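Local structure of Ps01740 (Pseudomonas sp. UW4, 5UIF) at residues P1-T7 and A61-I67; R76-L80 and V100-D104; Q16-L20 and V86-T91. The protein is a homologue of cis-3-chloroacrylic acid dehalogenase in the tautomerase superfamily and probably acts as a hydrolytic dehalogenase. All blocks are in the same frame, centred on the assembly; numbering follows the deposited sequence.

Interaction 1 of 3, residues P1-T7 and A61-I67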
loop_
_atom_site.group_PDB
_atom_site.type_symbol
_atom_site.label_atom_id
_atom_site.label_comp_id
_atom_site.label_asym_id
_atom_site.label_seq_id
_atom_site.Cartn_x
_atom_site.Cartn_y
_atom_site.Cartn_z
ATOM N N PRO A 1 5.775 -12.686 5.134
ATOM C CA PRO A 1 4.809 -12.404 4.067
ATOM C C PRO A 1 3.610 -11.603 4.561
ATOM O O PRO A 1 3.120 -11.839 5.666
ATOM C CB PRO A 1 4.379 -13.799 3.610
ATOM C CG PRO A 1 4.601 -14.666 4.800
ATOM C CD PRO A 1 5.836 -14.122 5.455
ATOM N N LEU A 2 3.143 -10.668 3.740
ATOM C CA LEU A 2 2.007 -9.828 4.098
ATOM C C LEU A 2 0.964 -9.795 2.985
ATOM O O LEU A 2 1.297 -9.605 1.817
ATOM C CB LEU A 2 2.474 -8.406 4.417
ATOM C CG LEU A 2 1.372 -7.379 4.682
ATOM C CD1 LEU A 2 0.521 -7.795 5.874
ATOM C CD2 LEU A 2 1.963 -5.994 4.894
ATOM N N TYR A 3 -0.297 -9.985 3.359
ATOM C CA TYR A 3 -1.403 -9.904 2.410
ATOM C C TYR A 3 -2.422 -8.864 2.863
ATOM O O TYR A 3 -2.850 -8.866 4.017
ATOM C CB TYR A 3 -2.078 -11.268 2.247
ATOM C CG TYR A 3 -1.250 -12.281 1.488
ATOM C CD1 TYR A 3 -0.311 -13.068 2.141
ATOM C CD2 TYR A 3 -1.413 -12.452 0.120
ATOM C CE1 TYR A 3 0.447 -13.997 1.450
ATOM C CE2 TYR A 3 -0.661 -13.377 -0.579
ATOM C CZ TYR A 3 0.267 -14.146 0.090
ATOM O OH TYR A 3 1.017 -15.068 -0.604
ATOM N N GLU A 4 -2.805 -7.976 1.951
ATOM C CA GLU A 4 -3.746 -6.909 2.271
ATOM C C GLU A 4 -4.981 -6.969 1.380
ATOM O O GLU A 4 -4.871 -7.069 0.159
ATOM C CB GLU A 4 -3.068 -5.544 2.137
ATOM C CG GLU A 4 -1.847 -5.371 3.026
ATOM C CD GLU A 4 -1.127 -4.059 2.783
ATOM O OE1 GLU A 4 -1.596 -3.018 3.291
ATOM O OE2 GLU A 4 -0.091 -4.068 2.087
ATOM N N CYS A 5 -6.156 -6.904 1.998
ATOM C CA CYS A 5 -7.415 -6.963 1.262
ATOM C C CYS A 5 -8.163 -5.635 1.329
ATOM O O CYS A 5 -8.502 -5.157 2.412
ATOM C CB CYS A 5 -8.297 -8.089 1.802
ATOM S SG CYS A 5 -9.803 -8.387 0.845
ATOM N N GLN A 6 -8.418 -5.045 0.165
ATOM C CA GLN A 6 -9.130 -3.774 0.089
ATOM C C GLN A 6 -10.468 -3.923 -0.624
ATOM O O GLN A 6 -10.515 -4.194 -1.823
ATOM C CB GLN A 6 -8.278 -2.723 -0.625
ATOM C CG GLN A 6 -7.170 -2.131 0.227
ATOM C CD GLN A 6 -6.398 -1.048 -0.499
ATOM O OE1 GLN A 6 -6.458 -0.941 -1.724
ATOM N NE2 GLN A 6 -5.668 -0.235 0.256
ATOM N N THR A 7 -11.554 -3.747 0.121
ATOM C CA THR A 7 -12.895 -3.815 -0.449
ATOM C C THR A 7 -13.724 -2.609 -0.027
ATOM O O THR A 7 -13.321 -1.843 0.847
ATOM C CB THR A 7 -13.637 -5.099 -0.024
ATOM O OG1 THR A 7 -13.838 -5.091 1.395
ATOM C CG2 THR A 7 -12.844 -6.337 -0.414
ATOM N N ALA A 61 -12.396 -5.471 -5.813
ATOM C CA ALA A 61 -11.721 -6.050 -4.661
ATOM C C ALA A 61 -10.245 -6.255 -4.968
ATOM O O ALA A 61 -9.890 -6.959 -5.914
ATOM C CB ALA A 61 -12.371 -7.361 -4.264
ATOM N N ILE A 62 -9.386 -5.635 -4.167
ATOM C CA ILE A 62 -7.950 -5.695 -4.406
ATOM C C ILE A 62 -7.225 -6.432 -3.286
ATOM O O ILE A 62 -7.233 -5.999 -2.133
ATOM C CB ILE A 62 -7.339 -4.286 -4.559
ATOM C CG1 ILE A 62 -7.852 -3.609 -5.834
ATOM C CG2 ILE A 62 -5.822 -4.365 -4.591
ATOM C CD1 ILE A 62 -9.149 -2.841 -5.661
ATOM N N ILE A 63 -6.604 -7.552 -3.636
ATOM C CA ILE A 63 -5.803 -8.315 -2.688
ATOM C C ILE A 63 -4.345 -8.327 -3.125
ATOM O O ILE A 63 -4.000 -8.923 -4.144
ATOM C CB ILE A 63 -6.307 -9.763 -2.547
ATOM C CG1 ILE A 63 -7.766 -9.780 -2.086
ATOM C CG2 ILE A 63 -5.426 -10.539 -1.579
ATOM C CD1 ILE A 63 -8.357 -11.169 -1.984
ATOM N N ARG A 64 -3.493 -7.660 -2.355
ATOM C CA ARG A 64 -2.074 -7.584 -2.683
ATOM C C ARG A 64 -1.228 -8.328 -1.657
ATOM O O ARG A 64 -1.455 -8.220 -0.452
ATOM C CB ARG A 64 -1.627 -6.125 -2.780
ATOM C CG ARG A 64 -2.244 -5.372 -3.947
ATOM C CD ARG A 64 -1.744 -3.941 -4.012
ATOM N NE ARG A 64 -2.186 -3.154 -2.865
ATOM C CZ ARG A 64 -1.858 -1.883 -2.662
ATOM N NH1 ARG A 64 -1.082 -1.251 -3.531
ATOM N NH2 ARG A 64 -2.306 -1.243 -1.591
ATOM N N GLY A 65 -0.251 -9.085 -2.146
ATOM C CA GLY A 65 0.611 -9.868 -1.281
ATOM C C GLY A 65 2.084 -9.645 -1.554
ATOM O O GLY A 65 2.536 -9.737 -2.694
ATOM N N GLN A 66 2.836 -9.345 -0.501
ATOM C CA GLN A 66 4.278 -9.164 -0.614
ATOM C C GLN A 66 5.009 -10.363 -0.018
ATOM O O GLN A 66 5.034 -10.541 1.198
ATOM C CB GLN A 66 4.715 -7.871 0.079
ATOM C CG GLN A 66 4.244 -6.604 -0.618
ATOM C CD GLN A 66 4.717 -5.342 0.076
ATOM O OE1 GLN A 66 4.488 -5.154 1.272
ATOM N NE2 GLN A 66 5.383 -4.470 -0.671
ATOM N N ILE A 67 5.599 -11.182 -0.883
ATOM C CA ILE A 67 6.261 -12.406 -0.443
ATOM C C ILE A 67 7.767 -12.359 -0.656
ATOM O O ILE A 67 8.296 -11.441 -1.284
ATOM C CB ILE A 67 5.707 -13.642 -1.177
ATOM C CG1 ILE A 67 6.178 -13.653 -2.633
ATOM C CG2 ILE A 67 4.188 -13.678 -1.090
ATOM C CD1 ILE A 67 5.847 -14.929 -3.373
#
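R64 O draws in two donors from the neighbouring strand: E4 N, in a nearly straight hydrogen bond of 2.8 Å (168° at the hydrogen), and the softer CA-H of Y3, whose CA lies 3.3 Å from the same R64 O. This pattern recurs along an antiparallel ladder in which L2-Q66, E4-R64 and Q6-I62 are the hydrogen-bonded pairs, each joined by two backbone bonds. At the non-hydrogen-bonded pair Y3-G65, the tyrosine ring leans over the glycine, with Y3 CD2 3.6 Å from G65 CA. Y3 CG lies anti to the carbonyl carbon (chi1 -71°), which carries the ring obliquely across the partner strand to I67, where Y3 OH meets I67 CG2 at 3.5 Å; the hydroxyl also bonds H28. C5 SG rests on I63 CG1 (3.8 Å) on the same helix-covered face.

The other face is polar at E4, Q6, R64 and Q66. R64, bent at chi3, brings its guanidinium near the Q6 amide, their planes 40° apart, without bonding it. R64 NH1 instead makes a salt bridge to E4 of the second subunit, while E4 of this chain pairs with K44. The arrangement is that of the central strands of a tautomerase-superfamily beta-alpha-beta fold, with P1 as the amino-terminal proline characteristic of the superfamily and one sheet face turned to the trimer interior.

Interaction 2 of 3, residues R76-L80 and V100-D104; sequences RHAIL and VAVVD
R76 and D104 are joined by a salt bridge in which R76 NH1 donates to D104 OD2 at 2.6 Å along an almost straight line. The acceptor lies in the plane of the guanidinium, but the donor comes from above the carboxylate, and the two flat groups are turned 57° apart, so the pairing is not coplanar, although a second, weak bond joins R76 NH2 to D104 OD1. R76 NH2 makes a firmer bond to the backbone, reaching V102 O at 2.9 Å. A bend at chi3 (-38°) turns the guanidinium edge toward the D104 carboxylate and V102 O. R76 NE is held by Q73, and W109 of the second subunit adds a cation-pi contact, so the buried charge is gripped from several directions.

Helix 73-91 is the connection of a beta-alpha-beta crossover: it follows strand 61-68, packs over the sheet and leads into the parallel neighbour 98-105, to which it runs here at 151°. Away from the polar cluster the contact becomes aliphatic. The stem of R76 runs alongside V102, pointing the other way, with R76 CG 4.0 Å from V102 CB. V102 CG2 then meets two helix residues: I79, which lies roughly perpendicular to V102 (CG2 to CG2, 4.0 Å), and L80, which lies alongside with L80 CD2 3.7 Å from V102 CG2. The same L80 CD2 also rests on V100 CG1, at 3.7 Å. V100 and A101 also pair, in an antiparallel ladder, with a strand of the second subunit, carrying the sheet across the interface.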
loop_
_atom_site.group_PDB
_atom_site.type_symbol
_atom_site.label_atom_id
_atom_site.label_comp_id
_atom_site.label_asym_id
_atom_site.label_seq_id
_atom_site.Cartn_x
_atom_site.Cartn_y
_atom_site.Cartn_z
ATOM N N ARG A 76 4.192 -18.675 -7.743
ATOM C CA ARG A 76 3.444 -17.426 -7.645
ATOM C C ARG A 76 2.059 -17.554 -8.269
ATOM O O ARG A 76 1.058 -17.169 -7.664
ATOM C CB ARG A 76 4.209 -16.290 -8.321
ATOM C CG ARG A 76 3.551 -14.929 -8.180
ATOM C CD ARG A 76 4.135 -13.938 -9.168
ATOM N NE ARG A 76 5.572 -14.126 -9.339
ATOM C CZ ARG A 76 6.498 -13.576 -8.561
ATOM N NH1 ARG A 76 7.783 -13.805 -8.796
ATOM N NH2 ARG A 76 6.140 -12.798 -7.548
ATOM N N HIS A 77 2.016 -18.093 -9.485
ATOM C CA HIS A 77 0.763 -18.283 -10.211
ATOM C C HIS A 77 -0.216 -19.146 -9.423
ATOM O O HIS A 77 -1.421 -18.887 -9.420
ATOM C CB HIS A 77 1.032 -18.916 -11.577
ATOM C CG HIS A 77 -0.210 -19.279 -12.330
ATOM N ND1 HIS A 77 -0.948 -18.356 -13.040
ATOM C CD2 HIS A 77 -0.847 -20.465 -12.480
ATOM C CE1 HIS A 77 -1.984 -18.958 -13.596
ATOM N NE2 HIS A 77 -1.946 -20.238 -13.272
ATOM N N ALA A 78 0.311 -20.169 -8.757
ATOM C CA ALA A 78 -0.505 -21.057 -7.939
ATOM C C ALA A 78 -1.132 -20.293 -6.779
ATOM O O ALA A 78 -2.274 -20.551 -6.398
ATOM C CB ALA A 78 0.327 -22.220 -7.424
ATOM N N ILE A 79 -0.379 -19.351 -6.223
ATOM C CA ILE A 79 -0.878 -18.509 -5.144
ATOM C C ILE A 79 -1.942 -17.550 -5.670
ATOM O O ILE A 79 -2.994 -17.379 -5.054
ATOM C CB ILE A 79 0.255 -17.706 -4.479
ATOM C CG1 ILE A 79 1.309 -18.654 -3.903
ATOM C CG2 ILE A 79 -0.297 -16.806 -3.386
ATOM C CD1 ILE A 79 2.490 -17.948 -3.276
ATOM N N LEU A 80 -1.659 -16.932 -6.815
ATOM C CA LEU A 80 -2.594 -16.010 -7.457
ATOM C C LEU A 80 -3.940 -16.668 -7.739
ATOM O O LEU A 80 -4.991 -16.125 -7.394
ATOM C CB LEU A 80 -2.003 -15.475 -8.764
ATOM C CG LEU A 80 -0.943 -14.378 -8.675
ATOM C CD1 LEU A 80 -0.292 -14.162 -10.029
ATOM C CD2 LEU A 80 -1.565 -13.087 -8.176
ATOM N N VAL A 100 -5.881 -9.606 -7.906
ATOM C CA VAL A 100 -4.911 -10.168 -6.974
ATOM C C VAL A 100 -3.491 -9.989 -7.503
ATOM O O VAL A 100 -3.215 -10.271 -8.670
ATOM C CB VAL A 100 -5.175 -11.666 -6.713
ATOM C CG1 VAL A 100 -4.182 -12.215 -5.697
ATOM C CG2 VAL A 100 -6.602 -11.879 -6.234
ATOM N N ALA A 101 -2.594 -9.516 -6.643
ATOM C CA ALA A 101 -1.203 -9.299 -7.027
ATOM C C ALA A 101 -0.239 -9.841 -5.975
ATOM O O ALA A 101 -0.368 -9.545 -4.787
ATOM C CB ALA A 101 -0.946 -7.819 -7.266
ATOM N N VAL A 102 0.725 -10.641 -6.421
ATOM C CA VAL A 102 1.742 -11.194 -5.535
ATOM C C VAL A 102 3.133 -10.772 -6.000
ATOM O O VAL A 102 3.672 -11.327 -6.959
ATOM C CB VAL A 102 1.666 -12.732 -5.470
ATOM C CG1 VAL A 102 2.748 -13.281 -4.554
ATOM C CG2 VAL A 102 0.290 -13.176 -4.995
ATOM N N VAL A 103 3.710 -9.788 -5.319
ATOM C CA VAL A 103 5.002 -9.240 -5.722
ATOM C C VAL A 103 6.158 -9.807 -4.900
ATOM O O VAL A 103 5.988 -10.189 -3.741
ATOM C CB VAL A 103 5.017 -7.703 -5.612
ATOM C CG1 VAL A 103 4.018 -7.094 -6.586
ATOM C CG2 VAL A 103 4.713 -7.268 -4.188
ATOM N N ASP A 104 7.335 -9.859 -5.515
ATOM C CA ASP A 104 8.534 -10.348 -4.846
ATOM C C ASP A 104 9.211 -9.253 -4.036
ATOM O O ASP A 104 9.408 -8.139 -4.521
ATOM C CB ASP A 104 9.524 -10.924 -5.861
ATOM C CG ASP A 104 9.165 -12.330 -6.294
ATOM O OD1 ASP A 104 8.423 -13.010 -5.554
ATOM O OD2 ASP A 104 9.629 -12.758 -7.372
#

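Interaction 3 of 3, residues Q16-L20 and V86-T91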
loop_
_atom_site.group_PDB
_atom_site.type_symbol
_atom_site.label_atom_id
_atom_site.label_comp_id
_atom_site.label_asym_id
_atom_site.label_seq_id
_atom_site.Cartn_x
_atom_site.Cartn_y
_atom_site.Cartn_z
ATOM N N GLN A 16 -16.344 -13.958 7.193
ATOM C CA GLN A 16 -15.694 -13.988 5.889
ATOM C C GLN A 16 -14.220 -13.611 5.988
ATOM O O GLN A 16 -13.378 -14.206 5.317
ATOM C CB GLN A 16 -16.415 -13.060 4.909
ATOM C CG GLN A 16 -17.707 -13.641 4.362
ATOM C CD GLN A 16 -18.432 -12.684 3.441
ATOM O OE1 GLN A 16 -18.622 -11.514 3.770
ATOM N NE2 GLN A 16 -18.841 -13.178 2.278
ATOM N N ARG A 17 -13.909 -12.629 6.828
ATOM C CA ARG A 17 -12.524 -12.220 7.030
ATOM C C ARG A 17 -11.731 -13.327 7.717
ATOM O O ARG A 17 -10.554 -13.532 7.424
ATOM C CB ARG A 17 -12.451 -10.929 7.844
ATOM C CG ARG A 17 -12.827 -9.684 7.058
ATOM C CD ARG A 17 -12.556 -8.419 7.855
ATOM N NE ARG A 17 -13.417 -8.319 9.028
ATOM C CZ ARG A 17 -14.587 -7.689 9.040
ATOM N NH1 ARG A 17 -15.035 -7.100 7.940
ATOM N NH2 ARG A 17 -15.310 -7.645 10.152
ATOM N N GLN A 18 -12.387 -14.038 8.628
ATOM C CA GLN A 18 -11.770 -15.172 9.305
ATOM C C GLN A 18 -11.470 -16.288 8.311
ATOM O O GLN A 18 -10.387 -16.871 8.324
ATOM C CB GLN A 18 -12.677 -15.692 10.422
ATOM C CG GLN A 18 -12.108 -16.878 11.184
ATOM C CD GLN A 18 -10.891 -16.513 12.011
ATOM O OE1 GLN A 18 -10.790 -15.402 12.531
ATOM N NE2 GLN A 18 -9.957 -17.449 12.136
ATOM N N SER A 19 -12.439 -16.574 7.446
ATOM C CA SER A 19 -12.294 -17.619 6.439
ATOM C C SER A 19 -11.188 -17.289 5.444
ATOM O O SER A 19 -10.347 -18.133 5.137
ATOM C CB SER A 19 -13.615 -17.833 5.698
ATOM O OG SER A 19 -14.642 -18.234 6.589
ATOM N N LEU A 20 -11.194 -16.057 4.945
ATOM C CA LEU A 20 -10.212 -15.623 3.958
ATOM C C LEU A 20 -8.800 -15.596 4.534
ATOM O O LEU A 20 -7.839 -15.939 3.848
ATOM C CB LEU A 20 -10.583 -14.243 3.409
ATOM C CG LEU A 20 -11.814 -14.197 2.500
ATOM C CD1 LEU A 20 -12.212 -12.760 2.198
ATOM C CD2 LEU A 20 -11.560 -14.969 1.214
ATOM N N VAL A 86 -10.823 -18.589 -4.291
ATOM C CA VAL A 86 -11.373 -18.597 -2.942
ATOM C C VAL A 86 -12.229 -17.361 -2.671
ATOM O O VAL A 86 -13.341 -17.474 -2.154
ATOM C CB VAL A 86 -10.252 -18.693 -1.883
ATOM C CG1 VAL A 86 -10.740 -18.198 -0.527
ATOM C CG2 VAL A 86 -9.736 -20.122 -1.785
ATOM N N TYR A 87 -11.716 -16.188 -3.030
ATOM C CA TYR A 87 -12.432 -14.943 -2.771
ATOM C C TYR A 87 -13.768 -14.890 -3.507
ATOM O O TYR A 87 -14.765 -14.414 -2.963
ATOM C CB TYR A 87 -11.584 -13.728 -3.160
ATOM C CG TYR A 87 -12.265 -12.416 -2.843
ATOM C CD1 TYR A 87 -12.166 -11.846 -1.581
ATOM C CD2 TYR A 87 -13.023 -11.754 -3.803
ATOM C CE1 TYR A 87 -12.795 -10.652 -1.284
ATOM C CE2 TYR A 87 -13.657 -10.562 -3.515
ATOM C CZ TYR A 87 -13.539 -10.015 -2.254
ATOM O OH TYR A 87 -14.168 -8.826 -1.966
ATOM N N MET A 88 -13.783 -15.371 -4.745
ATOM C CA MET A 88 -15.006 -15.383 -5.539
ATOM C C MET A 88 -16.024 -16.362 -4.964
ATOM O O MET A 88 -17.230 -16.174 -5.110
ATOM C CB MET A 88 -14.702 -15.740 -6.995
ATOM C CG MET A 88 -13.953 -14.663 -7.759
ATOM S SD MET A 88 -13.657 -15.133 -9.474
ATOM C CE MET A 88 -15.334 -15.419 -10.038
ATOM N N ALA A 89 -15.529 -17.408 -4.311
ATOM C CA ALA A 89 -16.398 -18.419 -3.721
ATOM C C ALA A 89 -16.963 -17.950 -2.384
ATOM O O ALA A 89 -18.101 -18.263 -2.035
ATOM C CB ALA A 89 -15.645 -19.723 -3.548
ATOM N N VAL A 90 -16.156 -17.202 -1.640
ATOM C CA VAL A 90 -16.560 -16.697 -0.334
ATOM C C VAL A 90 -17.524 -15.521 -0.471
ATOM O O VAL A 90 -18.492 -15.405 0.283
ATOM C CB VAL A 90 -15.328 -16.267 0.498
ATOM C CG1 VAL A 90 -15.746 -15.475 1.731
ATOM C CG2 VAL A 90 -14.502 -17.484 0.891
ATOM N N THR A 91 -17.265 -14.662 -1.452
ATOM C CA THR A 91 -18.011 -13.416 -1.595
ATOM C C THR A 91 -19.092 -13.477 -2.670
ATOM O O THR A 91 -20.172 -12.907 -2.507
ATOM C CB THR A 91 -17.065 -12.248 -1.924
ATOM O OG1 THR A 91 -16.407 -12.502 -3.172
ATOM C CG2 THR A 91 -16.020 -12.096 -0.835
#
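L20 fills the hollow lined by V86, Y87 and V90 on the facing helix, its two methyls divided among the three. L20 CD2 takes the valine side, lying 3.8 Å from V86 CG1 and 3.9 Å from V90 CG2. The other branch turns inward to the tyrosine, where L20 CD1 approaches Y87 CD1 at 3.9 Å, coming obliquely to the ring. With CG anti to the carbonyl carbon (chi1 -70°), L20 leans across to a partner that its CB does not face directly. T91 CG2 in turn sits over one face of the Y87 ring, 3.5 Å above its plane and nearer its periphery, while T91 OG1 bonds back to Y87 O. V90 is the reciprocal bump: it projects between Q16 and L20, giving CG2 to the leucine and CG1 to the glutamine stem, with V90 CG1 3.8 Å from Q16 CG.

The Q16 chain, extended beyond CG, reaches the last turn of helix 73-91 alongside V90, the two pointing oppositely. There Q16 NE2 donates to V90 O at 3.0 Å. The bond is bent (139° at the hydrogen): the acceptor lies near the amide plane of Q16, but the donor stands above the carbonyl plane of V90. Q16 OE1 accepts from S13 N, just ahead of helix 14-32, which helps to fix the rotation of the amide. Replacing Q16 by alanine is likely to leave V90 O and S13 N without these partners and to uncover one flank of V90. The helices, antiparallel at 157° with their axes 10.7 Å apart, are thus joined by interlocking side chains of L20, V86, Y87 and V90, and by one uncharged hydrogen bond near the C-terminal end of helix 73-91, an adhesion that depends on shape more than on electrostatics.

Interactions 1 and 2 are both buried and share a sheet: G65, central to interaction 1, is bonded through its backbone to A101 and V103 of interaction 2. Interaction 3 is only partly buried and joins the two helices that lie over that sheet. Helix 73-91 serves both 76-80/100-104 and 86-91/16-20, at sites about 17 Å apart between centres, on opposite sides of the chain's centre. Y87 ties interaction 3 to the first strand pair through T7, A61 and I63. The chemistry shifts accordingly, from a backbone ladder at the centre, through a salt bridge between a buried arginine and a partly exposed aspartate beside the second subunit, to mainly aliphatic helix packing.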